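Local structure of probable threonyl-tRNA synthetase 1 (Aeropyrum pernix, 3A32) at residues Val204-Ser209 with Pro259-Ile264; Pro131-Val136 with Ile167-Gly172. The protein probably attaches threonine to tRNA(Thr), first activating the amino acid with ATP, and binds one zinc ion per subunit. All coordinates share one frame; numbering follows the deposited sequence.

Interaction 1. Residues Val204-Ser209 with Pro259-Ile264; sequences VRLSMS and PKLDFI. With SO4 (sulfate ion), chain C.
Arg-205 O is held by two donors. Asp-262 N reaches it at 2.9 Å, with an N-H...O angle of 161°. Water 1 gives it a second bond and also donates to Asp-262 OD2, linking the two strands. Thr-280 bonds to Asp-262 OD1. In return, Arg-205 N bonds to Asp-262 O at 3.2 Å. Ser-207 and Lys-260 form the next hydrogen-bonded pair. On the same face as Arg-205, Lys-260 CE lies 3.7 Å from Ser-207 CB. The strands are antiparallel neighbours in the large sheet of the class II synthetase core. Val-204, Leu-206 and Leu-261 share one face of it. There Leu-261 CG meets Val-204 CG1 at 3.7 Å and Leu-206 CD2 at 3.6 Å. On the other face, Arg-205 starts extended (chi1 179°, chi2 -177°) and bends at chi3. This carries one face of its guanidinium over Ile-264, with Arg-205 CZ 3.6 Å from Ile-264 CD1, though this methyl's position is doubtful. Arg-205 NH2 forms a salt bridge with Glu-275 and donates in plane to O4 of a sulfate, probably from the crystallisation liquor, at 3.0 Å. Lys-203 binds the same ion. With an alanine replacing the arginine, Glu-275 is likely to lose this charge partner and the sulfate a bond.

Interaction 2. Residues Pro131-Val136 with Ile167-Gly172; sequences PLPFKV and IIVPGG
Phe-134 and Ile-168 face each other as an antiparallel hydrogen-bonded pair. Phe-134 N donates to Ile-168 O at 2.9 Å, tilted 22° off the carbonyl plane. The return bond, Ile-168 N to Phe-134 O, is also 2.9 Å and lies in the carbonyl plane. Their side chains meet with Phe-134 CD2 4.4 Å from Ile-168 CD1. Ile-168 O takes a weaker CA-H contact from Pro-133. Past this pair proline packing takes over. Pro-133 follows a cis peptide bond, and its CB rests 3.8 Å from Val-169 CB. The Leu-132 side chain crosses the Pro-170 ring at an angle, with Leu-132 CB 3.8 Å from Pro-170 CG and CD1 close by. The strands, 134-143 and 159-170, are antiparallel neighbours in the class II catalytic sheet, and the second carries the zinc ligand His-166. In the other direction Lys-135 and Ile-167 run side by side, with Lys-135 CG 4.0 Å from Ile-167 CG2. A bend at chi3 (-35°) accompanies the turn of the Lys-135 end away from the partner strand. Its NZ bonds to Arg-66 O, and Tyr-68 gives it a cation-pi contact. Phe-119 packs edge-to-face with the Phe-134 ring, Val-177 touches Pro-133, and Leu-46 of the second subunit packs on Phe-134.

Overall arrangement
Both interactions join neighbouring antiparallel strands of one large sheet in the catalytic core. Strands 306-316 and 273-284 lie between the two pairs. The centres of the two interactions are about 20 Å apart, and their nearest atoms about 10 Å. Interaction 1 is largely buried, with four backbone bonds and one polar face whose arginine reaches a sulfate. Interaction 2 is partly buried. It has two backbone bonds and ends in apolar packing around prolines. Interaction 2 also lies by the dimer partner, whereas no other chain of the assembly touches interaction 1. Zinc is about 10 Å from the Ile-167 side chain and about 12 Å from that of Lys-260.

Interaction 1. Residues Val204-Ser209 with Pro259-Ile264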
loop_
_atom_site.group_PDB
_atom_site.type_symbol
_atom_site.label_atom_id
_atom_site.label_comp_id
_atom_site.label_asym_id
_atom_site.label_seq_id
_atom_site.Cartn_x
_atom_site.Cartn_y
_atom_site.Cartn_z
ATOM N N VAL A 204 17.270 -24.496 8.050
ATOM C CA VAL A 204 17.973 -23.235 8.140
ATOM C C VAL A 204 19.409 -23.460 7.646
ATOM O O VAL A 204 20.119 -24.296 8.186
ATOM C CB VAL A 204 17.960 -22.659 9.596
ATOM C CG1 VAL A 204 19.130 -21.721 9.820
ATOM C CG2 VAL A 204 16.630 -21.919 9.881
ATOM N N ARG A 205 19.831 -22.705 6.634
ATOM C CA ARG A 205 21.167 -22.855 6.070
ATOM C C ARG A 205 22.028 -21.620 6.347
ATOM O O ARG A 205 21.683 -20.514 5.940
ATOM C CB ARG A 205 21.071 -23.087 4.551
ATOM C CG ARG A 205 22.407 -23.234 3.810
ATOM C CD ARG A 205 22.151 -23.376 2.283
ATOM N NE ARG A 205 21.734 -24.736 2.015
ATOM C CZ ARG A 205 20.664 -25.096 1.315
ATOM N NH1 ARG A 205 19.879 -24.187 0.730
ATOM N NH2 ARG A 205 20.395 -26.395 1.190
ATOM N N LEU A 206 23.187 -21.820 6.960
ATOM C CA LEU A 206 24.112 -20.708 7.191
ATOM C C LEU A 206 25.210 -20.710 6.162
ATOM O O LEU A 206 25.759 -21.778 5.841
ATOM C CB LEU A 206 24.725 -20.787 8.585
ATOM C CG LEU A 206 23.841 -21.083 9.816
ATOM C CD1 LEU A 206 24.653 -20.978 11.143
ATOM C CD2 LEU A 206 22.557 -20.210 9.920
ATOM N N SER A 207 25.527 -19.534 5.613
ATOM C CA SER A 207 26.665 -19.422 4.697
ATOM C C SER A 207 27.769 -18.507 5.279
ATOM O O SER A 207 27.553 -17.325 5.540
ATOM C CB SER A 207 26.197 -18.982 3.318
ATOM O OG SER A 207 25.210 -19.875 2.812
ATOM N N MET A 208 28.944 -19.075 5.497
ATOM C CA MET A 208 29.984 -18.442 6.310
ATOM C C MET A 208 31.218 -18.124 5.474
ATOM O O MET A 208 31.286 -18.523 4.330
ATOM C CB MET A 208 30.377 -19.373 7.467
ATOM C CG MET A 208 29.233 -19.999 8.206
ATOM S SD MET A 208 28.182 -18.750 9.008
ATOM C CE MET A 208 27.948 -19.501 10.626
ATOM N N SER A 209 32.182 -17.393 6.057
ATOM C CA SER A 209 33.487 -17.168 5.438
ATOM C C SER A 209 34.293 -18.439 5.364
ATOM O O SER A 209 33.987 -19.435 6.020
ATOM C CB SER A 209 34.343 -16.171 6.220
ATOM O OG SER A 209 34.631 -16.681 7.504
ATOM N N PRO A 259 28.315 -12.817 6.347
ATOM C CA PRO A 259 27.674 -14.140 6.390
ATOM C C PRO A 259 26.146 -13.998 6.387
ATOM O O PRO A 259 25.633 -12.859 6.539
ATOM C CB PRO A 259 28.135 -14.715 7.720
ATOM C CG PRO A 259 28.396 -13.495 8.593
ATOM C CD PRO A 259 28.805 -12.372 7.672
ATOM N N LYS A 260 25.432 -15.120 6.224
ATOM C CA LYS A 260 23.968 -15.100 6.127
ATOM C C LYS A 260 23.312 -16.386 6.568
ATOM O O LYS A 260 23.955 -17.411 6.717
ATOM C CB LYS A 260 23.518 -14.806 4.683
ATOM C CG LYS A 260 24.213 -15.691 3.643
ATOM C CD LYS A 260 23.478 -15.684 2.284
ATOM C CE LYS A 260 24.277 -16.521 1.268
ATOM N NZ LYS A 260 23.465 -16.726 0.029
ATOM N N LEU A 261 21.997 -16.308 6.729
ATOM C CA LEU A 261 21.138 -17.433 7.009
ATOM C C LEU A 261 19.971 -17.390 6.009
ATOM O O LEU A 261 19.327 -16.328 5.813
ATOM C CB LEU A 261 20.635 -17.240 8.427
ATOM C CG LEU A 261 19.661 -18.139 9.139
ATOM C CD1 LEU A 261 19.789 -17.816 10.614
ATOM C CD2 LEU A 261 18.200 -17.935 8.630
ATOM N N ASP A 262 19.655 -18.535 5.410
ATOM C CA ASP A 262 18.537 -18.629 4.465
ATOM C C ASP A 262 17.464 -19.499 5.049
ATOM O O ASP A 262 17.760 -20.487 5.711
ATOM C CB ASP A 262 18.999 -19.222 3.154
ATOM C CG ASP A 262 19.873 -18.252 2.385
ATOM O OD1 ASP A 262 19.416 -17.083 2.226
ATOM O OD2 ASP A 262 21.008 -18.644 1.996
ATOM N N PHE A 263 16.224 -19.080 4.832
ATOM C CA PHE A 263 15.035 -19.815 5.249
ATOM C C PHE A 263 14.593 -20.745 4.130
ATOM O O PHE A 263 14.320 -20.286 3.031
ATOM C CB PHE A 263 13.887 -18.834 5.463
ATOM C CG PHE A 263 14.153 -17.793 6.528
ATOM C CD1 PHE A 263 14.611 -18.171 7.825
ATOM C CD2 PHE A 263 13.885 -16.454 6.275
ATOM C CE1 PHE A 263 14.802 -17.217 8.791
ATOM C CE2 PHE A 263 14.074 -15.497 7.258
ATOM C CZ PHE A 263 14.524 -15.871 8.492
ATOM N N ILE A 264 14.474 -22.025 4.424
ATOM C CA ILE A 264 14.215 -22.995 3.403
ATOM C C ILE A 264 13.103 -23.942 3.834
ATOM O O ILE A 264 13.285 -24.729 4.761
ATOM C CB ILE A 264 15.483 -23.844 3.072
ATOM C CG1 ILE A 264 16.567 -22.979 2.431
ATOM C CG2 ILE A 264 15.127 -24.948 2.081
ATOM C CD1 ILE A 264 17.902 -23.420 2.816
HETATM S S SO4 C . 21.704 -30.253 2.943
HETATM O O1 SO4 C . 20.640 -30.367 3.946
HETATM O O2 SO4 C . 22.994 -30.115 3.612
HETATM O O3 SO4 C . 21.692 -31.499 2.178
HETATM O O4 SO4 C . 21.522 -29.084 2.062
HETATM O O HOH W 1 22.953 -19.315 3.667
#

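Interaction 2. Residues Pro131-Val136 with Ile167-Gly172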
loop_
_atom_site.group_PDB
_atom_site.type_symbol
_atom_site.label_atom_id
_atom_site.label_comp_id
_atom_site.label_asym_id
_atom_site.label_seq_id
_atom_site.Cartn_x
_atom_site.Cartn_y
_atom_site.Cartn_z
ATOM N N PRO A 131 16.385 4.949 19.591
ATOM C CA PRO A 131 16.738 3.675 20.202
ATOM C C PRO A 131 17.425 2.678 19.236
ATOM O O PRO A 131 17.206 2.701 18.015
ATOM C CB PRO A 131 15.386 3.122 20.689
ATOM C CG PRO A 131 14.352 4.132 20.334
ATOM C CD PRO A 131 14.938 5.046 19.324
ATOM N N LEU A 132 18.284 1.841 19.794
ATOM C CA LEU A 132 18.831 0.708 19.074
ATOM C C LEU A 132 18.375 -0.554 19.809
ATOM O O LEU A 132 18.274 -0.552 21.033
ATOM C CB LEU A 132 20.361 0.788 19.042
ATOM C CG LEU A 132 21.002 2.005 18.385
ATOM C CD1 LEU A 132 22.537 1.960 18.461
ATOM C CD2 LEU A 132 20.505 2.214 16.885
ATOM N N PRO A 133 18.133 -1.652 19.081
ATOM C CA PRO A 133 18.271 -1.739 17.609
ATOM C C PRO A 133 17.282 -0.822 16.828
ATOM O O PRO A 133 16.149 -0.547 17.281
ATOM C CB PRO A 133 18.041 -3.234 17.290
ATOM C CG PRO A 133 17.546 -3.869 18.559
ATOM C CD PRO A 133 17.762 -2.934 19.718
ATOM N N PHE A 134 17.734 -0.347 15.675
ATOM C CA PHE A 134 16.903 0.462 14.788
ATOM C C PHE A 134 16.468 -0.468 13.674
ATOM O O PHE A 134 17.314 -1.057 12.981
ATOM C CB PHE A 134 17.720 1.624 14.268
ATOM C CG PHE A 134 17.077 2.395 13.168
ATOM C CD1 PHE A 134 16.289 3.490 13.448
ATOM C CD2 PHE A 134 17.329 2.067 11.832
ATOM C CE1 PHE A 134 15.696 4.229 12.408
ATOM C CE2 PHE A 134 16.755 2.795 10.798
ATOM C CZ PHE A 134 15.954 3.882 11.076
ATOM N N LYS A 135 15.146 -0.623 13.531
ATOM C CA LYS A 135 14.563 -1.570 12.594
ATOM C C LYS A 135 13.618 -0.830 11.726
ATOM O O LYS A 135 12.727 -0.141 12.235
ATOM C CB LYS A 135 13.825 -2.694 13.342
ATOM C CG LYS A 135 14.660 -3.304 14.490
ATOM C CD LYS A 135 14.081 -4.576 15.092
ATOM C CE LYS A 135 12.540 -4.574 15.134
ATOM N NZ LYS A 135 12.009 -5.560 16.154
ATOM N N VAL A 136 13.824 -0.956 10.408
ATOM C CA VAL A 136 13.030 -0.254 9.395
ATOM C C VAL A 136 12.511 -1.290 8.339
ATOM O O VAL A 136 13.322 -2.052 7.779
ATOM C CB VAL A 136 13.855 0.910 8.774
ATOM C CG1 VAL A 136 15.183 0.418 8.099
ATOM C CG2 VAL A 136 13.063 1.706 7.827
ATOM N N ILE A 167 18.237 -3.635 9.768
ATOM C CA ILE A 167 18.379 -3.600 11.200
ATOM C C ILE A 167 19.795 -3.190 11.560
ATOM O O ILE A 167 20.776 -3.780 11.089
ATOM C CB ILE A 167 18.059 -4.979 11.821
ATOM C CG1 ILE A 167 16.726 -5.483 11.310
ATOM C CG2 ILE A 167 18.089 -4.939 13.401
ATOM C CD1 ILE A 167 16.189 -6.631 12.173
ATOM N N ILE A 168 19.902 -2.171 12.394
ATOM C CA ILE A 168 21.190 -1.761 12.968
ATOM C C ILE A 168 21.149 -2.123 14.455
ATOM O O ILE A 168 20.401 -1.514 15.225
ATOM C CB ILE A 168 21.414 -0.248 12.737
ATOM C CG1 ILE A 168 21.395 0.006 11.232
ATOM C CG2 ILE A 168 22.697 0.246 13.440
ATOM C CD1 ILE A 168 21.525 1.441 10.786
ATOM N N VAL A 169 21.910 -3.148 14.834
ATOM C CA VAL A 169 21.751 -3.767 16.161
ATOM C C VAL A 169 23.098 -3.863 16.912
ATOM O O VAL A 169 24.063 -4.372 16.334
ATOM C CB VAL A 169 21.108 -5.192 16.087
ATOM C CG1 VAL A 169 21.725 -6.031 15.043
ATOM C CG2 VAL A 169 21.220 -5.855 17.389
ATOM N N PRO A 170 23.175 -3.345 18.172
ATOM C CA PRO A 170 24.439 -3.454 18.929
ATOM C C PRO A 170 24.761 -4.893 19.208
ATOM O O PRO A 170 23.851 -5.728 19.240
ATOM C CB PRO A 170 24.104 -2.765 20.259
ATOM C CG PRO A 170 23.005 -1.817 19.926
ATOM C CD PRO A 170 22.154 -2.622 18.957
ATOM N N GLY A 171 26.034 -5.177 19.450
ATOM C CA GLY A 171 26.494 -6.506 19.841
ATOM C C GLY A 171 25.695 -7.218 20.921
ATOM O O GLY A 171 25.469 -8.431 20.828
ATOM N N GLY A 172 25.251 -6.491 21.942
ATOM C CA GLY A 172 24.474 -7.104 23.046
ATOM C C GLY A 172 23.109 -7.715 22.721
ATOM O O GLY A 172 22.548 -8.503 23.517
#